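Local coordinates for dihydrodipicolinate synthase (Bacteroides thetaiotaomicron, PDB 4XKY), which probably joins pyruvate to aspartate semialdehyde through a Schiff base on the diaminopimelate and lysine pathway, as a tetrameric aldolase of the DapA family, at residues A[12-17]-A[43-48]; A[75-80]-A[100-105]. All blocks are in the same frame, centred on the assembly; numbering follows the deposited sequence.

Contact 1. Residues A[12-17]-A[43-48]; sequences LVTPLL and FVLGTT
The backbones of 12-17 and 43-48 come together at L12, whose N donates to F43 O at 2.9 Å, and then part so that three waters fill in. Water 2 donates hydrogen bonds to L12 O and F43 O and accepts one from G46 N. Water 1 donates to L12 O and T14 OG1 and accepts from L45 N, so two waters grip the single carbonyl of L12. Water 3 ties T14 N to T48 O. This is the catalytic end of the (βα)8 barrel, where the chain leaving strand 7-8 runs beside the end of strand 42-44. T48 is predicted to bind pyruvate, and the side chain of F43 lies near K164, the predicted Schiff-base lysine. Among side chains, L12 lies alongside V44, its CD2 4.2 Å from V44 CG1. V13 CG1 meets the methyl of T48, CG2, at 3.9 Å. That methyl stands anti to T48's own backbone N (chi1 -62° for OG1), which leaves OG1 for a hydrogen bond with Y258 OH. T14 OG1, 4.0 Å from L45 CD2, also donates to the carbonyl of G49.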
ATOM      1  N   LEU A  12     -21.861 -12.876  14.119  1.00 27.75           N
ATOM      2  CA  LEU A  12     -21.590 -14.021  14.968  1.00 27.63           C
ATOM      3  C   LEU A  12     -20.203 -14.607  14.725  1.00 26.10           C
ATOM      4  O   LEU A  12     -19.752 -14.707  13.599  1.00 25.76           O
ATOM      5  CB  LEU A  12     -22.626 -15.122  14.768  1.00 29.74           C
ATOM      6  CG  LEU A  12     -23.939 -15.017  15.543  1.00 31.72           C
ATOM      7  CD1 LEU A  12     -24.666 -13.769  15.108  1.00 33.08           C
ATOM      8  CD2 LEU A  12     -24.817 -16.208  15.244  1.00 33.22           C
ATOM      9  N   VAL A  13     -19.542 -15.021  15.807  1.00 25.12           N
ATOM     10  CA  VAL A  13     -18.417 -15.924  15.693  1.00 24.81           C
ATOM     11  C   VAL A  13     -18.970 -17.260  15.201  1.00 25.45           C
ATOM     12  O   VAL A  13     -20.176 -17.539  15.351  1.00 24.08           O
ATOM     13  CB  VAL A  13     -17.636 -16.094  17.026  1.00 24.87           C
ATOM     14  CG1 VAL A  13     -17.067 -14.767  17.501  1.00 24.36           C
ATOM     15  CG2 VAL A  13     -18.499 -16.659  18.123  1.00 25.00           C
ATOM     16  N   THR A  14     -18.106 -18.037  14.549  1.00 24.71           N
ATOM     17  CA  THR A  14     -18.420 -19.392  14.145  1.00 24.90           C
ATOM     18  C   THR A  14     -17.769 -20.233  15.236  1.00 25.72           C
ATOM     19  O   THR A  14     -16.565 -20.403  15.243  1.00 24.54           O
ATOM     20  CB  THR A  14     -17.874 -19.723  12.732  1.00 26.00           C
ATOM     21  OG1 THR A  14     -18.428 -18.810  11.755  1.00 24.63           O
ATOM     22  CG2 THR A  14     -18.224 -21.164  12.345  1.00 25.74           C
ATOM     23  N   PRO A  15     -18.557 -20.698  16.217  1.00 26.35           N
ATOM     24  CA  PRO A  15     -17.959 -21.483  17.311  1.00 26.81           C
ATOM     25  C   PRO A  15     -17.538 -22.841  16.812  1.00 26.35           C
ATOM     26  O   PRO A  15     -18.266 -23.465  16.035  1.00 26.90           O
ATOM     27  CB  PRO A  15     -19.064 -21.592  18.350  1.00 27.91           C
ATOM     28  CG  PRO A  15     -20.257 -20.894  17.805  1.00 27.52           C
ATOM     29  CD  PRO A  15     -20.010 -20.544  16.362  1.00 27.25           C
ATOM     30  N   LEU A  16     -16.343 -23.245  17.226  1.00 25.85           N
ATOM     31  CA  LEU A  16     -15.674 -24.446  16.755  1.00 26.39           C
ATOM     32  C   LEU A  16     -15.259 -25.358  17.901  1.00 27.66           C
ATOM     33  O   LEU A  16     -14.876 -24.886  18.982  1.00 28.80           O
ATOM     34  CB  LEU A  16     -14.415 -24.027  16.026  1.00 26.51           C
ATOM     35  CG  LEU A  16     -14.645 -23.123  14.827  1.00 27.06           C
ATOM     36  CD1 LEU A  16     -13.275 -22.776  14.268  1.00 28.40           C
ATOM     37  CD2 LEU A  16     -15.527 -23.820  13.786  1.00 27.44           C
ATOM     38  N   LEU A  17     -15.335 -26.663  17.676  1.00 28.83           N
ATOM     39  CA  LEU A  17     -14.682 -27.638  18.574  1.00 29.09           C
ATOM     40  C   LEU A  17     -13.301 -27.995  18.065  1.00 28.53           C
ATOM     41  O   LEU A  17     -12.450 -28.449  18.812  1.00 27.13           O
ATOM     42  CB  LEU A  17     -15.528 -28.918  18.693  1.00 30.15           C
ATOM     43  CG  LEU A  17     -16.905 -28.740  19.337  1.00 31.45           C
ATOM     44  CD1 LEU A  17     -17.623 -30.091  19.470  1.00 33.47           C
ATOM     45  CD2 LEU A  17     -16.755 -28.120  20.727  1.00 31.87           C
ATOM     46  N   PHE A  43     -25.904 -11.930  11.784  1.00 31.73           N
ATOM     47  CA  PHE A  43     -25.102 -11.870  10.595  1.00 30.71           C
ATOM     48  C   PHE A  43     -24.068 -12.976  10.673  1.00 30.43           C
ATOM     49  O   PHE A  43     -23.217 -12.983  11.573  1.00 28.47           O
ATOM     50  CB  PHE A  43     -24.465 -10.488  10.469  1.00 32.65           C
ATOM     51  CG  PHE A  43     -23.491 -10.371   9.337  1.00 36.26           C
ATOM     52  CD1 PHE A  43     -23.760 -10.939   8.097  1.00 39.50           C
ATOM     53  CD2 PHE A  43     -22.289  -9.710   9.511  1.00 39.69           C
ATOM     54  CE1 PHE A  43     -22.835 -10.846   7.067  1.00 41.96           C
ATOM     55  CE2 PHE A  43     -21.365  -9.600   8.473  1.00 40.26           C
ATOM     56  CZ  PHE A  43     -21.643 -10.170   7.252  1.00 40.82           C
ATOM     57  N   VAL A  44     -24.169 -13.955   9.773  1.00 30.46           N
ATOM     58  CA  VAL A  44     -23.219 -15.060   9.812  1.00 30.29           C
ATOM     59  C   VAL A  44     -22.225 -15.024   8.671  1.00 28.52           C
ATOM     60  O   VAL A  44     -22.517 -14.515   7.583  1.00 25.91           O
ATOM     61  CB  VAL A  44     -23.880 -16.442   9.889  1.00 32.06           C
ATOM     62  CG1 VAL A  44     -24.842 -16.495  11.077  1.00 32.28           C
ATOM     63  CG2 VAL A  44     -24.605 -16.805   8.608  1.00 33.02           C
ATOM     64  N   LEU A  45     -21.064 -15.601   8.980  1.00 27.58           N
ATOM     65  CA  LEU A  45     -19.921 -15.729   8.085  1.00 28.96           C
ATOM     66  C   LEU A  45     -19.249 -14.408   7.700  1.00 27.72           C
ATOM     67  O   LEU A  45     -18.651 -14.299   6.652  1.00 27.68           O
ATOM     68  CB  LEU A  45     -20.311 -16.558   6.846  1.00 30.77           C
ATOM     69  CG  LEU A  45     -20.749 -17.985   7.188  1.00 31.88           C
ATOM     70  CD1 LEU A  45     -21.060 -18.750   5.919  1.00 32.93           C
ATOM     71  CD2 LEU A  45     -19.689 -18.741   7.963  1.00 33.40           C
ATOM     72  N   GLY A  46     -19.348 -13.399   8.540  1.00 28.61           N
ATOM     73  CA  GLY A  46     -18.538 -12.198   8.361  1.00 28.84           C
ATOM     74  C   GLY A  46     -17.087 -12.539   8.735  1.00 30.31           C
ATOM     75  O   GLY A  46     -16.762 -13.715   9.006  1.00 26.86           O
ATOM     76  N   THR A  47     -16.233 -11.514   8.717  1.00 32.40           N
ATOM     77  CA  THR A  47     -14.822 -11.570   9.185  1.00 34.21           C
ATOM     78  C   THR A  47     -14.694 -12.133  10.606  1.00 31.56           C
ATOM     79  O   THR A  47     -13.883 -13.008  10.865  1.00 29.20           O
ATOM     80  CB  THR A  47     -14.174 -10.163   9.170  1.00 38.19           C
ATOM     81  OG1 THR A  47     -14.366  -9.562   7.884  1.00 46.35           O
ATOM     82  CG2 THR A  47     -12.645 -10.244   9.424  1.00 40.78           C
ATOM     83  N   THR A  48     -15.528 -11.632  11.503  1.00 28.18           N
ATOM     84  CA  THR A  48     -15.662 -12.155  12.857  1.00 29.43           C
ATOM     85  C   THR A  48     -16.000 -13.664  12.938  1.00 28.41           C
ATOM     86  O   THR A  48     -15.580 -14.348  13.900  1.00 27.04           O
ATOM     87  CB  THR A  48     -16.705 -11.325  13.620  1.00 28.84           C
ATOM     88  OG1 THR A  48     -16.241  -9.973  13.693  1.00 30.09           O
ATOM     89  CG2 THR A  48     -16.875 -11.826  14.997  1.00 30.18           C
TER
HETATM   90  O   HOH W   1     -20.254 -16.701  11.601  1.00 25.64           O
HETATM   91  O   HOH W   2     -20.267 -13.119  11.331  1.00 30.54           O
HETATM   92  O   HOH W   3     -15.347 -16.995  14.357  1.00 26.14           O

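Contact 2. Residues A[75-80]-A[100-105]; sequences PVLVCI and ADAVVS
D101 carries its CG beside its own backbone N (chi1 -56°), which turns the carboxylate back to V76, while I80 puts CG1 between its backbone N and carbonyl carbon (chi1 60°) and so leaves CG2 to lean on V103. D101 OD1 accepts a hydrogen bond from V76 N at 2.9 Å, on its anti side and somewhat out of the carboxylate plane. The V76 carbonyl answers with two bonds: D101 N lies in its plane at 2.8 Å, and A102 N, tilted from that plane, sits farther off at 3.3 Å. Both backbone polar atoms of V76 are thus held by the 100-105 segment where strand 76-79 starts. From there the pairing is regular and parallel: V78 N donates to A102 O, V104 N to V78 O, and I80 N to V104 O at 2.9 Å. Strands 76-79 and 102-105, with helix 85-97 between them in sequence, form a right-handed beta-alpha-beta unit of the TIM barrel, and their axes differ by 31°. L77, C79, A102 and V104 face the barrel interior. There L77 CB rests 4.0 Å from V104 CG2 and L77 CG lies beside the methyl of A102, while the C79 side chain abuts that of Y136, the predicted proton donor/acceptor. V78 and V103 face the helices. V78 CG2 packs 3.9 Å from A100 CB, with A95 of helix 85-97 touching both residues. The I80 and V103 side chains cross obliquely, I80 CG2 3.8 Å from V103 CG1, and L91 and A92 touch I80.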
ATOM      1  N   PRO A  75     -34.348 -11.857  11.725  1.00 38.86           N
ATOM      2  CA  PRO A  75     -33.719 -11.994  10.408  1.00 39.84           C
ATOM      3  C   PRO A  75     -32.282 -12.565  10.476  1.00 36.51           C
ATOM      4  O   PRO A  75     -31.482 -12.174  11.341  1.00 37.09           O
ATOM      5  CB  PRO A  75     -33.687 -10.555   9.864  1.00 40.04           C
ATOM      6  CG  PRO A  75     -34.637  -9.780  10.703  1.00 41.70           C
ATOM      7  CD  PRO A  75     -34.752 -10.473  12.020  1.00 41.25           C
ATOM      8  N   VAL A  76     -32.003 -13.504   9.585  1.00 34.44           N
ATOM      9  CA  VAL A  76     -30.665 -14.002   9.359  1.00 32.38           C
ATOM     10  C   VAL A  76     -30.061 -13.495   8.041  1.00 32.60           C
ATOM     11  O   VAL A  76     -30.609 -13.686   6.952  1.00 32.95           O
ATOM     12  CB  VAL A  76     -30.659 -15.528   9.399  1.00 32.78           C
ATOM     13  CG1 VAL A  76     -29.249 -16.040   9.231  1.00 31.60           C
ATOM     14  CG2 VAL A  76     -31.235 -16.011  10.733  1.00 34.41           C
ATOM     15  N   LEU A  77     -28.914 -12.840   8.173  1.00 32.79           N
ATOM     16  CA  LEU A  77     -28.107 -12.361   7.047  1.00 33.74           C
ATOM     17  C   LEU A  77     -26.892 -13.252   6.891  1.00 32.23           C
ATOM     18  O   LEU A  77     -26.218 -13.551   7.864  1.00 32.00           O
ATOM     19  CB  LEU A  77     -27.621 -10.926   7.307  1.00 34.72           C
ATOM     20  CG  LEU A  77     -28.572  -9.769   6.996  1.00 36.85           C
ATOM     21  CD1 LEU A  77     -29.863  -9.919   7.761  1.00 37.90           C
ATOM     22  CD2 LEU A  77     -27.952  -8.410   7.313  1.00 37.58           C
ATOM     23  N   VAL A  78     -26.584 -13.626   5.658  1.00 31.99           N
ATOM     24  CA  VAL A  78     -25.517 -14.558   5.380  1.00 30.55           C
ATOM     25  C   VAL A  78     -24.509 -13.899   4.459  1.00 30.45           C
ATOM     26  O   VAL A  78     -24.852 -13.464   3.359  1.00 31.82           O
ATOM     27  CB  VAL A  78     -26.047 -15.837   4.693  1.00 31.10           C
ATOM     28  CG1 VAL A  78     -24.903 -16.763   4.298  1.00 31.66           C
ATOM     29  CG2 VAL A  78     -27.018 -16.581   5.606  1.00 33.00           C
ATOM     30  N   CYS A  79     -23.249 -13.871   4.891  1.00 29.44           N
ATOM     31  CA  CYS A  79     -22.167 -13.443   4.020  1.00 29.91           C
ATOM     32  C   CYS A  79     -21.878 -14.543   3.008  1.00 28.60           C
ATOM     33  O   CYS A  79     -21.558 -15.687   3.373  1.00 26.51           O
ATOM     34  CB  CYS A  79     -20.905 -13.107   4.809  1.00 31.80           C
ATOM     35  SG  CYS A  79     -19.682 -12.170   3.861  1.00 38.61           S
ATOM     36  N   ILE A  80     -22.016 -14.185   1.735  1.00 28.96           N
ATOM     37  CA  ILE A  80     -21.769 -15.110   0.631  1.00 29.84           C
ATOM     38  C   ILE A  80     -20.492 -14.801  -0.174  1.00 31.77           C
ATOM     39  O   ILE A  80     -20.248 -15.461  -1.183  1.00 35.44           O
ATOM     40  CB  ILE A  80     -22.956 -15.151  -0.356  1.00 29.87           C
ATOM     41  CG1 ILE A  80     -23.224 -13.776  -0.965  1.00 29.77           C
ATOM     42  CG2 ILE A  80     -24.220 -15.669   0.330  1.00 29.21           C
ATOM     43  CD1 ILE A  80     -24.054 -13.822  -2.237  1.00 31.14           C
ATOM     44  N   ALA A 100     -32.978 -18.148   5.445  1.00 39.14           N
ATOM     45  CA  ALA A 100     -32.304 -16.878   5.738  1.00 37.59           C
ATOM     46  C   ALA A 100     -33.081 -15.787   5.030  1.00 38.36           C
ATOM     47  O   ALA A 100     -33.835 -16.072   4.112  1.00 39.08           O
ATOM     48  CB  ALA A 100     -30.858 -16.882   5.261  1.00 36.97           C
ATOM     49  N   ASP A 101     -32.859 -14.542   5.433  1.00 37.75           N
ATOM     50  CA  ASP A 101     -33.590 -13.397   4.899  1.00 38.79           C
ATOM     51  C   ASP A 101     -32.828 -12.519   3.929  1.00 36.72           C
ATOM     52  O   ASP A 101     -33.423 -11.804   3.122  1.00 37.58           O
ATOM     53  CB  ASP A 101     -34.065 -12.553   6.071  1.00 40.36           C
ATOM     54  CG  ASP A 101     -34.906 -13.360   7.042  1.00 42.01           C
ATOM     55  OD1 ASP A 101     -34.337 -14.050   7.938  1.00 41.60           O
ATOM     56  OD2 ASP A 101     -36.131 -13.317   6.880  1.00 41.29           O
ATOM     57  N   ALA A 102     -31.509 -12.550   3.998  1.00 34.06           N
ATOM     58  CA  ALA A 102     -30.738 -11.724   3.117  1.00 32.51           C
ATOM     59  C   ALA A 102     -29.332 -12.251   3.015  1.00 31.60           C
ATOM     60  O   ALA A 102     -28.897 -13.019   3.862  1.00 30.40           O
ATOM     61  CB  ALA A 102     -30.742 -10.282   3.609  1.00 31.58           C
ATOM     62  N   VAL A 103     -28.630 -11.807   1.971  1.00 31.19           N
ATOM     63  CA  VAL A 103     -27.249 -12.144   1.769  1.00 30.52           C
ATOM     64  C   VAL A 103     -26.432 -10.854   1.746  1.00 31.73           C
ATOM     65  O   VAL A 103     -26.965  -9.765   1.484  1.00 32.20           O
ATOM     66  CB  VAL A 103     -27.048 -12.989   0.501  1.00 30.90           C
ATOM     67  CG1 VAL A 103     -27.715 -14.346   0.684  1.00 31.58           C
ATOM     68  CG2 VAL A 103     -27.575 -12.275  -0.757  1.00 31.47           C
ATOM     69  N   VAL A 104     -25.150 -10.996   2.061  1.00 32.07           N
ATOM     70  CA  VAL A 104     -24.226  -9.873   2.190  1.00 32.99           C
ATOM     71  C   VAL A 104     -23.042 -10.208   1.290  1.00 32.37           C
ATOM     72  O   VAL A 104     -22.522 -11.317   1.342  1.00 29.73           O
ATOM     73  CB  VAL A 104     -23.755  -9.722   3.644  1.00 34.62           C
ATOM     74  CG1 VAL A 104     -22.881  -8.492   3.818  1.00 35.54           C
ATOM     75  CG2 VAL A 104     -24.956  -9.643   4.569  1.00 37.06           C
ATOM     76  N   SER A 105     -22.625  -9.271   0.455  1.00 33.01           N
ATOM     77  CA  SER A 105     -21.633  -9.589  -0.556  1.00 36.40           C
ATOM     78  C   SER A 105     -20.641  -8.469  -0.806  1.00 37.90           C
ATOM     79  O   SER A 105     -21.037  -7.318  -1.015  1.00 39.02           O
ATOM     80  CB  SER A 105     -22.349  -9.875  -1.869  1.00 38.86           C
ATOM     81  OG  SER A 105     -21.475  -9.691  -2.958  1.00 43.72           O
TER

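How the contacts relate
Both contacts are buried in one barrel and share its wall, since strand 42-44 of contact 1 is the neighbour of strand 76-79 of contact 2: V44 N probably bonds to L77 O, and V44 O to C79 N. They differ in chemistry. Contact 2 is held by six direct bonds, five between main-chain atoms and one to the D101 carboxylate, with apolar side chains on either side of the sheet. Contact 1 has one direct bond and relies on water at the ends of the strands, where T48, a predicted pyruvate-binding residue, lies. F43 links the two inside the barrel, its CE1 lying 3.5 Å from V104 CG2, while L45 O packs against C79 CB.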